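Local atomic coordinates of cell division control protein 4 (Saccharomyces cerevisiae, PDB entry 3V7D), a protein that recognises phosphorylated target proteins, such as the CDK inhibitor SIC1, and directs their ubiquitination as the substrate-binding subunit of an SCF E3 ligase. Residues D13-L18 against Q43-I48; H230-P235 against P260-V265; Q349-L354 against D371-G376. The protein carries 1 engineered substitution. All blocks are in the same frame, centred on the assembly; numbering follows the deposited sequence. Where two conformers were deposited one is given.

Interaction 1 of 3, residues D13-L18 against Q43-I48; sequences DLITSL and QNWNKI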
ATOM      1  N   ASP B  13      -7.081 -24.657  29.465  1.00 45.12           N
ATOM      2  CA  ASP B  13      -7.145 -24.177  28.099  1.00 42.07           C
ATOM      3  C   ASP B  13      -7.856 -22.826  28.098  1.00 41.29           C
ATOM      4  O   ASP B  13      -9.064 -22.747  27.869  1.00 42.43           O
ATOM      5  CB  ASP B  13      -7.883 -25.182  27.222  1.00 39.28           C
ATOM      6  CG  ASP B  13      -7.768 -24.865  25.751  1.00 41.62           C
ATOM      7  OD1 ASP B  13      -7.318 -23.752  25.405  1.00 37.64           O
ATOM      8  OD2 ASP B  13      -8.140 -25.733  24.935  1.00 49.23           O
ATOM      9  N   LEU B  14      -7.091 -21.769  28.356  1.00 39.93           N
ATOM     10  CA  LEU B  14      -7.635 -20.418  28.460  1.00 42.40           C
ATOM     11  C   LEU B  14      -8.290 -19.937  27.165  1.00 42.09           C
ATOM     12  O   LEU B  14      -9.297 -19.237  27.201  1.00 43.55           O
ATOM     13  CB  LEU B  14      -6.542 -19.431  28.880  1.00 45.22           C
ATOM     14  CG  LEU B  14      -5.827 -19.684  30.210  1.00 48.03           C
ATOM     15  CD1 LEU B  14      -4.949 -18.502  30.561  1.00 52.58           C
ATOM     16  CD2 LEU B  14      -6.824 -19.957  31.322  1.00 47.33           C
ATOM     17  N   ILE B  15      -7.713 -20.310  26.027  1.00 42.50           N
ATOM     18  CA  ILE B  15      -8.214 -19.857  24.731  1.00 37.25           C
ATOM     19  C   ILE B  15      -9.598 -20.433  24.451  1.00 37.31           C
ATOM     20  O   ILE B  15     -10.488 -19.735  23.969  1.00 42.28           O
ATOM     21  CB  ILE B  15      -7.225 -20.209  23.593  1.00 41.30           C
ATOM     22  CG1 ILE B  15      -5.972 -19.331  23.693  1.00 44.70           C
ATOM     23  CG2 ILE B  15      -7.881 -20.074  22.212  1.00 37.76           C
ATOM     24  CD1 ILE B  15      -6.242 -17.845  23.595  1.00 45.96           C
ATOM     25  N   THR B  16      -9.780 -21.707  24.776  1.00 39.80           N
ATOM     26  CA  THR B  16     -11.075 -22.354  24.615  1.00 42.58           C
ATOM     27  C   THR B  16     -12.081 -21.856  25.653  1.00 39.91           C
ATOM     28  O   THR B  16     -13.233 -21.569  25.325  1.00 39.38           O
ATOM     29  CB  THR B  16     -10.944 -23.886  24.715  1.00 45.45           C
ATOM     30  OG1 THR B  16     -10.249 -24.379  23.566  1.00 47.75           O
ATOM     31  CG2 THR B  16     -12.311 -24.543  24.792  1.00 45.83           C
ATOM     32  N   SER B  17     -11.629 -21.738  26.898  1.00 41.17           N
ATOM     33  CA  SER B  17     -12.508 -21.402  28.019  1.00 42.54           C
ATOM     34  C   SER B  17     -13.045 -19.974  27.977  1.00 43.43           C
ATOM     35  O   SER B  17     -14.227 -19.748  28.224  1.00 42.55           O
ATOM     36  CB  SER B  17     -11.792 -21.644  29.349  1.00 42.32           C
ATOM     37  OG  SER B  17     -11.471 -23.013  29.510  1.00 46.74           O
ATOM     38  N   LEU B  18     -12.175 -19.017  27.666  1.00 42.91           N
ATOM     39  CA  LEU B  18     -12.561 -17.608  27.644  1.00 41.59           C
ATOM     40  C   LEU B  18     -13.603 -17.323  26.564  1.00 37.82           C
ATOM     41  O   LEU B  18     -13.707 -18.070  25.592  1.00 37.99           O
ATOM     42  CB  LEU B  18     -11.329 -16.726  27.431  1.00 39.46           C
ATOM     43  CG  LEU B  18     -10.391 -16.590  28.628  1.00 42.38           C
ATOM     44  CD1 LEU B  18      -9.067 -15.974  28.194  1.00 43.22           C
ATOM     45  CD2 LEU B  18     -11.045 -15.758  29.717  1.00 40.05           C
ATOM     46  N   GLN B  43      -8.196 -28.671  17.215  1.00 38.38           N
ATOM     47  CA  GLN B  43      -9.306 -28.361  16.318  1.00 42.20           C
ATOM     48  C   GLN B  43     -10.052 -27.103  16.752  1.00 42.98           C
ATOM     49  O   GLN B  43     -10.468 -26.296  15.917  1.00 43.50           O
ATOM     50  CB  GLN B  43     -10.276 -29.546  16.207  1.00 43.24           C
ATOM     51  CG  GLN B  43      -9.765 -30.697  15.350  1.00 44.92           C
ATOM     52  CD  GLN B  43      -9.853 -30.413  13.859  1.00 51.99           C
ATOM     53  OE1 GLN B  43     -10.061 -29.276  13.438  1.00 58.30           O
ATOM     54  NE2 GLN B  43      -9.700 -31.456  13.051  1.00 54.30           N
ATOM     55  N   ASN B  44     -10.205 -26.924  18.059  1.00 44.63           N
ATOM     56  CA  ASN B  44     -10.921 -25.780  18.610  0.51 43.71           C
ATOM     57  C   ASN B  44     -10.161 -24.467  18.430  1.00 40.48           C
ATOM     58  O   ASN B  44     -10.740 -23.436  18.097  1.00 40.56           O
ATOM     59  CB  ASN B  44     -11.202 -26.024  20.092  0.51 46.03           C
ATOM     60  CG  ASN B  44     -11.620 -27.456  20.371  0.51 50.04           C
ATOM     61  OD1 ASN B  44     -10.801 -28.378  20.305  0.51 50.16           O
ATOM     62  ND2 ASN B  44     -12.896 -27.650  20.683  0.51 47.66           N
ATOM     63  N   TRP B  45      -8.854 -24.511  18.681  1.00 39.78           N
ATOM     64  CA  TRP B  45      -8.018 -23.334  18.468  1.00 35.64           C
ATOM     65  C   TRP B  45      -8.061 -22.983  16.988  1.00 35.42           C
ATOM     66  O   TRP B  45      -8.179 -21.813  16.611  1.00 36.42           O
ATOM     67  CB  TRP B  45      -6.568 -23.588  18.890  1.00 35.52           C
ATOM     68  CG  TRP B  45      -6.295 -23.411  20.363  1.00 40.04           C
ATOM     69  CD1 TRP B  45      -7.055 -23.860  21.400  1.00 42.52           C
ATOM     70  CD2 TRP B  45      -5.176 -22.734  20.952  1.00 39.76           C
ATOM     71  NE1 TRP B  45      -6.479 -23.510  22.599  1.00 47.02           N
ATOM     72  CE2 TRP B  45      -5.324 -22.816  22.351  1.00 43.87           C
ATOM     73  CE3 TRP B  45      -4.061 -22.066  20.430  1.00 38.49           C
ATOM     74  CZ2 TRP B  45      -4.400 -22.261  23.236  1.00 40.80           C
ATOM     75  CZ3 TRP B  45      -3.144 -21.509  21.313  1.00 36.19           C
ATOM     76  CH2 TRP B  45      -3.325 -21.605  22.699  1.00 37.28           C
ATOM     77  N   ASN B  46      -7.969 -24.016  16.156  1.00 37.17           N
ATOM     78  CA  ASN B  46      -8.002 -23.844  14.709  1.00 38.46           C
ATOM     79  C   ASN B  46      -9.294 -23.154  14.296  1.00 36.34           C
ATOM     80  O   ASN B  46      -9.284 -22.217  13.494  1.00 39.88           O
ATOM     81  CB  ASN B  46      -7.877 -25.201  14.013  1.00 38.51           C
ATOM     82  CG  ASN B  46      -7.688 -25.075  12.511  1.00 45.49           C
ATOM     83  OD1 ASN B  46      -8.657 -25.034  11.748  1.00 46.04           O
ATOM     84  ND2 ASN B  46      -6.433 -25.024  12.078  1.00 40.63           N
ATOM     85  N   LYS B  47     -10.402 -23.610  14.874  1.00 34.30           N
ATOM     86  CA  LYS B  47     -11.714 -23.058  14.558  1.00 43.06           C
ATOM     87  C   LYS B  47     -11.816 -21.599  15.001  1.00 42.12           C
ATOM     88  O   LYS B  47     -12.282 -20.744  14.248  1.00 38.78           O
ATOM     89  CB  LYS B  47     -12.813 -23.896  15.215  1.00 51.81           C
ATOM     90  CG  LYS B  47     -14.219 -23.584  14.721  1.00 65.16           C
ATOM     91  CD  LYS B  47     -15.276 -24.292  15.564  1.00 75.15           C
ATOM     92  CE  LYS B  47     -15.264 -25.798  15.347  1.00 82.58           C
ATOM     93  NZ  LYS B  47     -15.838 -26.184  14.028  1.00 85.44           N
ATOM     94  N   ILE B  48     -11.366 -21.323  16.223  1.00 39.95           N
ATOM     95  CA  ILE B  48     -11.421 -19.977  16.789  1.00 38.23           C
ATOM     96  C   ILE B  48     -10.657 -18.947  15.944  1.00 42.57           C
ATOM     97  O   ILE B  48     -11.163 -17.858  15.668  1.00 44.10           O
ATOM     98  CB  ILE B  48     -10.881 -19.967  18.240  1.00 38.34           C
ATOM     99  CG1 ILE B  48     -11.877 -20.646  19.183  1.00 39.43           C
ATOM    100  CG2 ILE B  48     -10.599 -18.550  18.704  1.00 34.40           C
ATOM    101  CD1 ILE B  48     -11.378 -20.763  20.607  1.00 40.33           C
TER
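The F-box joins its first short helix, 14-17, to helix 43-49 chiefly through the indole of Trp45, which reaches the N-cap residue Asp13 and lies against Ile15. Trp45 NE1 donates to Asp13 OD1 at 2.9 Å, nearly straight at 166°; the oxygen lies in the indole plane and offers its syn lone pair. Asp13 OD1 takes a second hydrogen, from Thr16 N at 3.3 Å, which caps the helix and arrives from above the carboxylate plane, while Thr16 OG1 donates to Asp13 OD2 at 2.9 Å. Aspartate suits this place because its short carboxylate can fold back on the first turn and still present an oxygen to the tryptophan: CG stands opposite the backbone N (chi1 -170°), and three donors hold the group in place.

Ile15, buried like Trp45, spreads both branches over one face of the ring. Its CG2 lies 3.7 Å from the centroid of the five-membered ring of Trp45, close to the ring normal, a CH-pi contact, and Ile15 CG1 touches Trp45 CZ2 of the six-membered ring at 3.4 Å. Beyond, Ile15 packs on Ile26 and Phe27 of helix 20-27. The chain of another protein packs on Asp13 and Trp45, consistent with the role of the F-box in binding SKP1. From helix 43-49, Ile48 adds its CD1 methyl, 3.9 Å from Ile15 CG2 and 3.6 Å from Ile15 O.

Interaction 2 of 3, residues H230-P235 against P260-V265; sequences HVWKLP and PYFVGV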
ATOM      1  N   HIS B 230      -5.957  17.818 -24.534  1.00 56.00           N
ATOM      2  CA  HIS B 230      -7.157  17.369 -25.223  1.00 53.96           C
ATOM      3  C   HIS B 230      -7.854  16.308 -24.388  1.00 57.51           C
ATOM      4  O   HIS B 230      -7.199  15.478 -23.762  1.00 61.91           O
ATOM      5  CB  HIS B 230      -6.810  16.807 -26.602  1.00 53.43           C
ATOM      6  CG  HIS B 230      -6.551  17.854 -27.641  1.00 61.31           C
ATOM      7  ND1 HIS B 230      -5.821  18.996 -27.386  1.00 62.01           N
ATOM      8  CD2 HIS B 230      -6.919  17.928 -28.944  1.00 62.01           C
ATOM      9  CE1 HIS B 230      -5.753  19.726 -28.484  1.00 63.70           C
ATOM     10  NE2 HIS B 230      -6.410  19.100 -29.445  1.00 61.17           N
ATOM     11  N   VAL B 231      -9.182  16.341 -24.370  1.00 57.15           N
ATOM     12  CA  VAL B 231      -9.952  15.332 -23.649  1.00 53.54           C
ATOM     13  C   VAL B 231     -10.733  14.458 -24.633  1.00 60.70           C
ATOM     14  O   VAL B 231     -11.377  14.963 -25.553  1.00 63.24           O
ATOM     15  CB  VAL B 231     -10.901  15.966 -22.603  1.00 53.27           C
ATOM     16  CG1 VAL B 231     -11.644  14.885 -21.833  1.00 50.15           C
ATOM     17  CG2 VAL B 231     -10.119  16.858 -21.642  1.00 46.30           C
ATOM     18  N   TRP B 232     -10.654  13.144 -24.449  1.00 61.14           N
ATOM     19  CA  TRP B 232     -11.340  12.206 -25.328  1.00 59.33           C
ATOM     20  C   TRP B 232     -12.022  11.108 -24.524  1.00 61.35           C
ATOM     21  O   TRP B 232     -11.527  10.701 -23.473  1.00 63.66           O
ATOM     22  CB  TRP B 232     -10.375  11.549 -26.323  1.00 56.62           C
ATOM     23  CG  TRP B 232      -9.146  12.328 -26.662  1.00 56.26           C
ATOM     24  CD1 TRP B 232      -8.071  12.566 -25.853  1.00 58.40           C
ATOM     25  CD2 TRP B 232      -8.838  12.926 -27.922  1.00 56.32           C
ATOM     26  NE1 TRP B 232      -7.124  13.299 -26.528  1.00 55.74           N
ATOM     27  CE2 TRP B 232      -7.573  13.533 -27.807  1.00 53.27           C
ATOM     28  CE3 TRP B 232      -9.516  13.022 -29.142  1.00 57.79           C
ATOM     29  CZ2 TRP B 232      -6.969  14.220 -28.856  1.00 57.17           C
ATOM     30  CZ3 TRP B 232      -8.920  13.709 -30.187  1.00 57.60           C
ATOM     31  CH2 TRP B 232      -7.661  14.299 -30.037  1.00 60.23           C
ATOM     32  N   LYS B 233     -13.157  10.625 -25.022  1.00 58.27           N
ATOM     33  CA  LYS B 233     -13.784   9.441 -24.451  1.00 61.06           C
ATOM     34  C   LYS B 233     -13.040   8.198 -24.927  1.00 63.47           C
ATOM     35  O   LYS B 233     -12.656   8.113 -26.091  1.00 66.75           O
ATOM     36  CB  LYS B 233     -15.260   9.359 -24.844  1.00 66.08           C
ATOM     37  CG  LYS B 233     -16.125  10.434 -24.204  1.00 74.08           C
ATOM     38  CD  LYS B 233     -17.589  10.272 -24.573  1.00 80.56           C
ATOM     39  CE  LYS B 233     -17.815  10.548 -26.047  1.00 86.60           C
ATOM     40  NZ  LYS B 233     -17.572  11.978 -26.388  1.00 88.88           N
ATOM     41  N   LEU B 234     -12.820   7.250 -24.018  1.00 58.93           N
ATOM     42  CA  LEU B 234     -12.213   5.971 -24.377  1.00 57.63           C
ATOM     43  C   LEU B 234     -13.275   5.067 -24.991  1.00 60.95           C
ATOM     44  O   LEU B 234     -14.272   4.752 -24.344  1.00 63.98           O
ATOM     45  CB  LEU B 234     -11.603   5.295 -23.147  1.00 54.81           C
ATOM     46  CG  LEU B 234     -10.944   3.930 -23.376  1.00 52.26           C
ATOM     47  CD1 LEU B 234      -9.669   4.069 -24.195  1.00 46.02           C
ATOM     48  CD2 LEU B 234     -10.665   3.227 -22.053  1.00 51.18           C
ATOM     49  N   PRO B 235     -13.069   4.660 -26.252  1.00 65.16           N
ATOM     50  CA  PRO B 235     -14.017   3.813 -26.987  1.00 72.42           C
ATOM     51  C   PRO B 235     -14.291   2.478 -26.293  1.00 79.28           C
ATOM     52  O   PRO B 235     -13.383   1.872 -25.719  1.00 80.24           O
ATOM     53  CB  PRO B 235     -13.309   3.582 -28.323  1.00 71.62           C
ATOM     54  CG  PRO B 235     -12.418   4.771 -28.481  1.00 70.87           C
ATOM     55  CD  PRO B 235     -11.941   5.088 -27.097  1.00 66.31           C
ATOM     56  N   PRO B 260     -16.497  11.636 -32.719  1.00 68.36           N
ATOM     57  CA  PRO B 260     -17.494  11.475 -31.653  1.00 68.67           C
ATOM     58  C   PRO B 260     -16.855  11.127 -30.308  1.00 73.87           C
ATOM     59  O   PRO B 260     -17.532  11.157 -29.280  1.00 74.90           O
ATOM     60  CB  PRO B 260     -18.362  10.319 -32.155  1.00 64.45           C
ATOM     61  CG  PRO B 260     -17.478   9.555 -33.077  1.00 66.95           C
ATOM     62  CD  PRO B 260     -16.579  10.563 -33.725  1.00 67.95           C
ATOM     63  N   TYR B 261     -15.566  10.807 -30.319  1.00 71.48           N
ATOM     64  CA  TYR B 261     -14.847  10.520 -29.084  1.00 66.57           C
ATOM     65  C   TYR B 261     -14.106  11.755 -28.587  1.00 67.56           C
ATOM     66  O   TYR B 261     -13.475  11.724 -27.533  1.00 69.12           O
ATOM     67  CB  TYR B 261     -13.875   9.354 -29.277  1.00 59.93           C
ATOM     68  CG  TYR B 261     -14.538   8.080 -29.738  1.00 64.41           C
ATOM     69  CD1 TYR B 261     -15.373   7.362 -28.890  1.00 67.92           C
ATOM     70  CD2 TYR B 261     -14.329   7.588 -31.020  1.00 67.54           C
ATOM     71  CE1 TYR B 261     -15.984   6.191 -29.309  1.00 69.44           C
ATOM     72  CE2 TYR B 261     -14.935   6.419 -31.448  1.00 67.86           C
ATOM     73  CZ  TYR B 261     -15.761   5.725 -30.589  1.00 68.84           C
ATOM     74  OH  TYR B 261     -16.365   4.563 -31.011  1.00 69.99           O
ATOM     75  N   PHE B 262     -14.185  12.842 -29.347  1.00 64.75           N
ATOM     76  CA  PHE B 262     -13.536  14.088 -28.959  1.00 62.57           C
ATOM     77  C   PHE B 262     -14.440  14.903 -28.035  1.00 63.92           C
ATOM     78  O   PHE B 262     -15.637  15.041 -28.283  1.00 63.34           O
ATOM     79  CB  PHE B 262     -13.143  14.892 -30.200  1.00 62.30           C
ATOM     80  CG  PHE B 262     -12.596  16.256 -29.897  1.00 68.82           C
ATOM     81  CD1 PHE B 262     -11.367  16.405 -29.280  1.00 68.34           C
ATOM     82  CD2 PHE B 262     -13.306  17.393 -30.246  1.00 72.60           C
ATOM     83  CE1 PHE B 262     -10.861  17.664 -29.005  1.00 68.89           C
ATOM     84  CE2 PHE B 262     -12.803  18.652 -29.975  1.00 73.28           C
ATOM     85  CZ  PHE B 262     -11.580  18.789 -29.355  1.00 71.19           C
ATOM     86  N   VAL B 263     -13.865  15.430 -26.960  1.00 66.37           N
ATOM     87  CA  VAL B 263     -14.647  16.163 -25.971  1.00 69.07           C
ATOM     88  C   VAL B 263     -14.382  17.659 -26.053  1.00 73.72           C
ATOM     89  O   VAL B 263     -15.314  18.457 -26.128  1.00 78.09           O
ATOM     90  CB  VAL B 263     -14.361  15.672 -24.537  1.00 63.81           C
ATOM     91  CG1 VAL B 263     -15.226  16.424 -23.540  1.00 60.78           C
ATOM     92  CG2 VAL B 263     -14.601  14.174 -24.432  1.00 61.87           C
ATOM     93  N   GLY B 264     -13.107  18.035 -26.039  1.00 72.72           N
ATOM     94  CA  GLY B 264     -12.739  19.437 -26.119  1.00 73.50           C
ATOM     95  C   GLY B 264     -11.283  19.705 -25.794  1.00 71.36           C
ATOM     96  O   GLY B 264     -10.534  18.799 -25.425  1.00 72.70           O
ATOM     97  N   VAL B 265     -10.884  20.964 -25.931  1.00 65.81           N
ATOM     98  CA  VAL B 265      -9.510  21.370 -25.681  1.00 60.93           C
ATOM     99  C   VAL B 265      -9.429  22.195 -24.404  1.00 63.19           C
ATOM    100  O   VAL B 265     -10.262  23.065 -24.162  1.00 65.82           O
ATOM    101  CB  VAL B 265      -8.953  22.207 -26.851  1.00 62.12           C
ATOM    102  CG1 VAL B 265      -7.492  22.569 -26.604  1.00 61.06           C
ATOM    103  CG2 VAL B 265      -9.103  21.449 -28.159  1.00 62.22           C
TER
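Lys233, at the end of the third strand of a WD40 blade, reaches across to residues 260-263 beside the edge strand. Its CB is 4.0 Å from Tyr261 O, the atom that also accepts Lys233 N at 2.8 Å, and its CG rests on Val263 CG2. From the CG-CD bond onward the chain of Lys233 bends twice (chi3 -68°, chi4 -67°), which brings Lys233 CE within 3.3 Å of Pro260 O and lets Lys233 NZ donate to that oxygen at 3.0 Å. A long, flexible side chain suits this rim, where the CG methylene rests on a valine methyl and the ammonium ends on a carbonyl.

The two strands run antiparallel, with a classic beta bulge in which Val263 and Gly264 both face Val231. Val231 N donates to Gly264 O, and Val231 O accepts from Val263 N at 2.9 Å. His230, Trp232, Phe262 and Val265 share one face of the sheet: Phe262 turns an edge toward the six-membered ring of Trp232, with centroids 5.5 Å apart and planes at 63°, and Val265 CG2 sits over the face of His230. Past the strand end, Pro235 CG lies 3.9 Å from the Tyr261 ring centroid, over its centre.

Strand 229-233 pairs also with strand 218-224, where Trp232 NE1 bonds to Thr222. Strand 262-266 is an edge strand of this four-stranded sheet, with 206-213 at the other edge, while Pro235 packs on His197 and Phe199 of strand 194-199.

Interaction 3 of 3, residues Q349-L354 against D371-G376; sequences QGHTAL and DGSIRG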
ATOM      1  N   GLN B 349      11.658  21.559   0.839  1.00 41.40           N
ATOM      2  CA  GLN B 349      12.989  21.824   0.314  1.00 37.22           C
ATOM      3  C   GLN B 349      13.951  20.727   0.764  1.00 39.04           C
ATOM      4  O   GLN B 349      14.516  20.801   1.851  1.00 43.32           O
ATOM      5  CB  GLN B 349      13.479  23.193   0.799  1.00 38.81           C
ATOM      6  CG  GLN B 349      14.773  23.658   0.155  1.00 41.12           C
ATOM      7  CD  GLN B 349      14.633  23.870  -1.340  1.00 46.29           C
ATOM      8  OE1 GLN B 349      14.004  24.833  -1.786  1.00 51.22           O
ATOM      9  NE2 GLN B 349      15.215  22.968  -2.124  1.00 41.75           N
ATOM     10  N   GLY B 350      14.124  19.701  -0.066  1.00 39.98           N
ATOM     11  CA  GLY B 350      14.993  18.588   0.276  1.00 39.77           C
ATOM     12  C   GLY B 350      15.844  18.109  -0.887  1.00 37.35           C
ATOM     13  O   GLY B 350      16.406  17.013  -0.857  1.00 37.32           O
ATOM     14  N   HIS B 351      15.932  18.940  -1.919  1.00 31.83           N
ATOM     15  CA  HIS B 351      16.729  18.637  -3.100  1.00 36.49           C
ATOM     16  C   HIS B 351      17.456  19.899  -3.536  1.00 41.16           C
ATOM     17  O   HIS B 351      16.957  21.005  -3.333  1.00 45.25           O
ATOM     18  CB  HIS B 351      15.836  18.158  -4.248  1.00 30.30           C
ATOM     19  CG  HIS B 351      15.034  16.935  -3.929  1.00 33.84           C
ATOM     20  ND1 HIS B 351      15.581  15.670  -3.908  1.00 35.85           N
ATOM     21  CD2 HIS B 351      13.720  16.781  -3.635  1.00 33.22           C
ATOM     22  CE1 HIS B 351      14.642  14.789  -3.612  1.00 32.68           C
ATOM     23  NE2 HIS B 351      13.504  15.438  -3.439  1.00 32.95           N
ATOM     24  N   THR B 352      18.626  19.737  -4.142  1.00 42.93           N
ATOM     25  CA  THR B 352      19.390  20.879  -4.635  1.00 43.40           C
ATOM     26  C   THR B 352      19.490  20.851  -6.153  1.00 45.77           C
ATOM     27  O   THR B 352      20.352  21.498  -6.743  1.00 47.60           O
ATOM     28  CB  THR B 352      20.804  20.930  -4.027  1.00 49.96           C
ATOM     29  OG1 THR B 352      21.576  19.826  -4.515  1.00 52.60           O
ATOM     30  CG2 THR B 352      20.736  20.867  -2.503  1.00 48.35           C
ATOM     31  N   ALA B 353      18.597  20.099  -6.786  1.00 43.39           N
ATOM     32  CA  ALA B 353      18.575  20.015  -8.238  1.00 41.22           C
ATOM     33  C   ALA B 353      17.144  19.844  -8.734  1.00 43.58           C
ATOM     34  O   ALA B 353      16.209  19.786  -7.934  1.00 42.60           O
ATOM     35  CB  ALA B 353      19.444  18.860  -8.710  1.00 40.38           C
ATOM     36  N   LEU B 354      16.985  19.767 -10.055  1.00 40.84           N
ATOM     37  CA  LEU B 354      15.690  19.517 -10.687  1.00 37.82           C
ATOM     38  C   LEU B 354      14.966  18.340 -10.033  1.00 38.29           C
ATOM     39  O   LEU B 354      15.493  17.229  -9.987  1.00 37.06           O
ATOM     40  CB  LEU B 354      15.907  19.222 -12.174  1.00 35.28           C
ATOM     41  CG  LEU B 354      14.748  19.230 -13.176  1.00 42.30           C
ATOM     42  CD1 LEU B 354      15.305  19.339 -14.587  1.00 48.34           C
ATOM     43  CD2 LEU B 354      13.871  18.000 -13.067  1.00 44.93           C
ATOM     44  N   ASP B 371      20.255  15.254  -8.921  1.00 40.30           N
ATOM     45  CA  ASP B 371      21.545  15.183  -8.241  1.00 41.01           C
ATOM     46  C   ASP B 371      21.753  13.810  -7.607  1.00 41.06           C
ATOM     47  O   ASP B 371      22.744  13.579  -6.912  1.00 43.32           O
ATOM     48  CB  ASP B 371      21.657  16.280  -7.183  1.00 46.29           C
ATOM     49  CG  ASP B 371      20.598  16.161  -6.101  1.00 49.75           C
ATOM     50  OD1 ASP B 371      19.689  15.315  -6.241  1.00 46.35           O
ATOM     51  OD2 ASP B 371      20.670  16.923  -5.111  1.00 54.03           O
ATOM     52  N   GLY B 372      20.801  12.910  -7.838  1.00 34.17           N
ATOM     53  CA  GLY B 372      20.881  11.558  -7.311  1.00 31.97           C
ATOM     54  C   GLY B 372      20.238  11.382  -5.948  1.00 30.65           C
ATOM     55  O   GLY B 372      20.343  10.314  -5.336  1.00 31.39           O
ATOM     56  N   SER B 373      19.571  12.425  -5.466  1.00 25.86           N
ATOM     57  CA  SER B 373      18.926  12.369  -4.160  1.00 30.16           C
ATOM     58  C   SER B 373      17.498  11.852  -4.271  1.00 33.74           C
ATOM     59  O   SER B 373      16.799  12.121  -5.248  1.00 29.90           O
ATOM     60  CB  SER B 373      18.927  13.745  -3.489  1.00 26.42           C
ATOM     61  OG  SER B 373      18.220  14.688  -4.275  1.00 32.96           O
ATOM     62  N   ILE B 374      17.081  11.109  -3.254  1.00 34.51           N
ATOM     63  CA  ILE B 374      15.720  10.613  -3.145  1.00 33.73           C
ATOM     64  C   ILE B 374      15.226  10.947  -1.741  1.00 37.72           C
ATOM     65  O   ILE B 374      15.949  10.739  -0.765  1.00 35.29           O
ATOM     66  CB  ILE B 374      15.673   9.090  -3.351  1.00 32.31           C
ATOM     67  CG1 ILE B 374      16.187   8.722  -4.744  1.00 33.27           C
ATOM     68  CG2 ILE B 374      14.263   8.556  -3.147  1.00 28.20           C
ATOM     69  CD1 ILE B 374      16.566   7.269  -4.879  1.00 31.24           C
ATOM     70  N   ARG B 375      14.008  11.471  -1.637  1.00 34.25           N
ATOM     71  CA  ARG B 375      13.451  11.848  -0.342  1.00 34.22           C
ATOM     72  C   ARG B 375      12.090  11.214  -0.088  1.00 34.23           C
ATOM     73  O   ARG B 375      11.228  11.187  -0.968  1.00 33.27           O
ATOM     74  CB  ARG B 375      13.317  13.370  -0.234  1.00 38.29           C
ATOM     75  CG  ARG B 375      14.622  14.126  -0.284  1.00 43.54           C
ATOM     76  CD  ARG B 375      15.287  14.183   1.077  1.00 48.87           C
ATOM     77  NE  ARG B 375      16.552  14.905   1.005  1.00 55.88           N
ATOM     78  CZ  ARG B 375      17.289  15.229   2.060  1.00 60.10           C
ATOM     79  NH1 ARG B 375      16.886  14.900   3.280  1.00 62.95           N
ATOM     80  NH2 ARG B 375      18.428  15.887   1.893  1.00 61.26           N
ATOM     81  N   GLY B 376      11.900  10.719   1.131  1.00 30.82           N
ATOM     82  CA  GLY B 376      10.611  10.209   1.553  1.00 28.51           C
ATOM     83  C   GLY B 376       9.939  11.133   2.553  1.00 32.75           C
ATOM     84  O   GLY B 376      10.519  11.489   3.581  1.00 29.56           O
TER
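His351 ND1 donates to Ser373 OG at 2.8 Å and 167°, the hydroxyl lying in the imidazole plane, and this bond joins the Gly-His dipeptide of WD repeat 6, in the loop before strand 355-360, to the first residue of strand 373-378. His351 CE1 also touches Arg375 CG at 3.4 Å. Beside it, Gly350 O takes a weak bond from Arg375 NE; with its CA over one guanidinium face, Gly350 suits a place where a side chain would press on Arg375 CD. Ala353 CB meets Asp371 CB at 3.7 Å, a fit for a small methyl.

One step outward, Asp371 fixes the serine. Asp371 OD1 accepts from Ser373 OG and, in an Asx turn, from Ser373 N at 3.0 Å; CG sits between backbone N and carbonyl carbon (chi1 61°), facing the turn. Through NE2, His351 bonds to Ser367 of strand 364-369, recalling the Asp-His-Ser/Thr-Trp network of WD40 blades, though here Ser373 links histidine to Asp371. A leucine in place of His351 would probably leave Ser373 OG and Ser367 OG without their imidazole partner and remove one tie between loop and strands. Donation appears to run from His351 ND1 through Ser373 OG to Asp371 OD1, so the carboxylate is likely to polarise the hydroxyl and favour a proton on ND1.

In the fold
The three contacts follow one another along the chain and do not touch. Interaction 1 lies in the N-terminal F-box, about 60 Å from interaction 2 and 53 Å from interaction 3, measured between centres; the helices spanning 53-106 lead from it to the WD40 propeller. Interactions 2 and 3, centres about 37 Å apart, belong to different four-stranded blades. Interaction 2 pairs the third and fourth strands of blade 206-266, whereas interaction 3 ties the loop entering blade 355-389 to its third strand, near Leu354, which packs on the bound peptide. The separation matches the division of labour: the F-box contacts another protein chain, and the distant propeller holds the bound peptide, consistent with its role in substrate recognition.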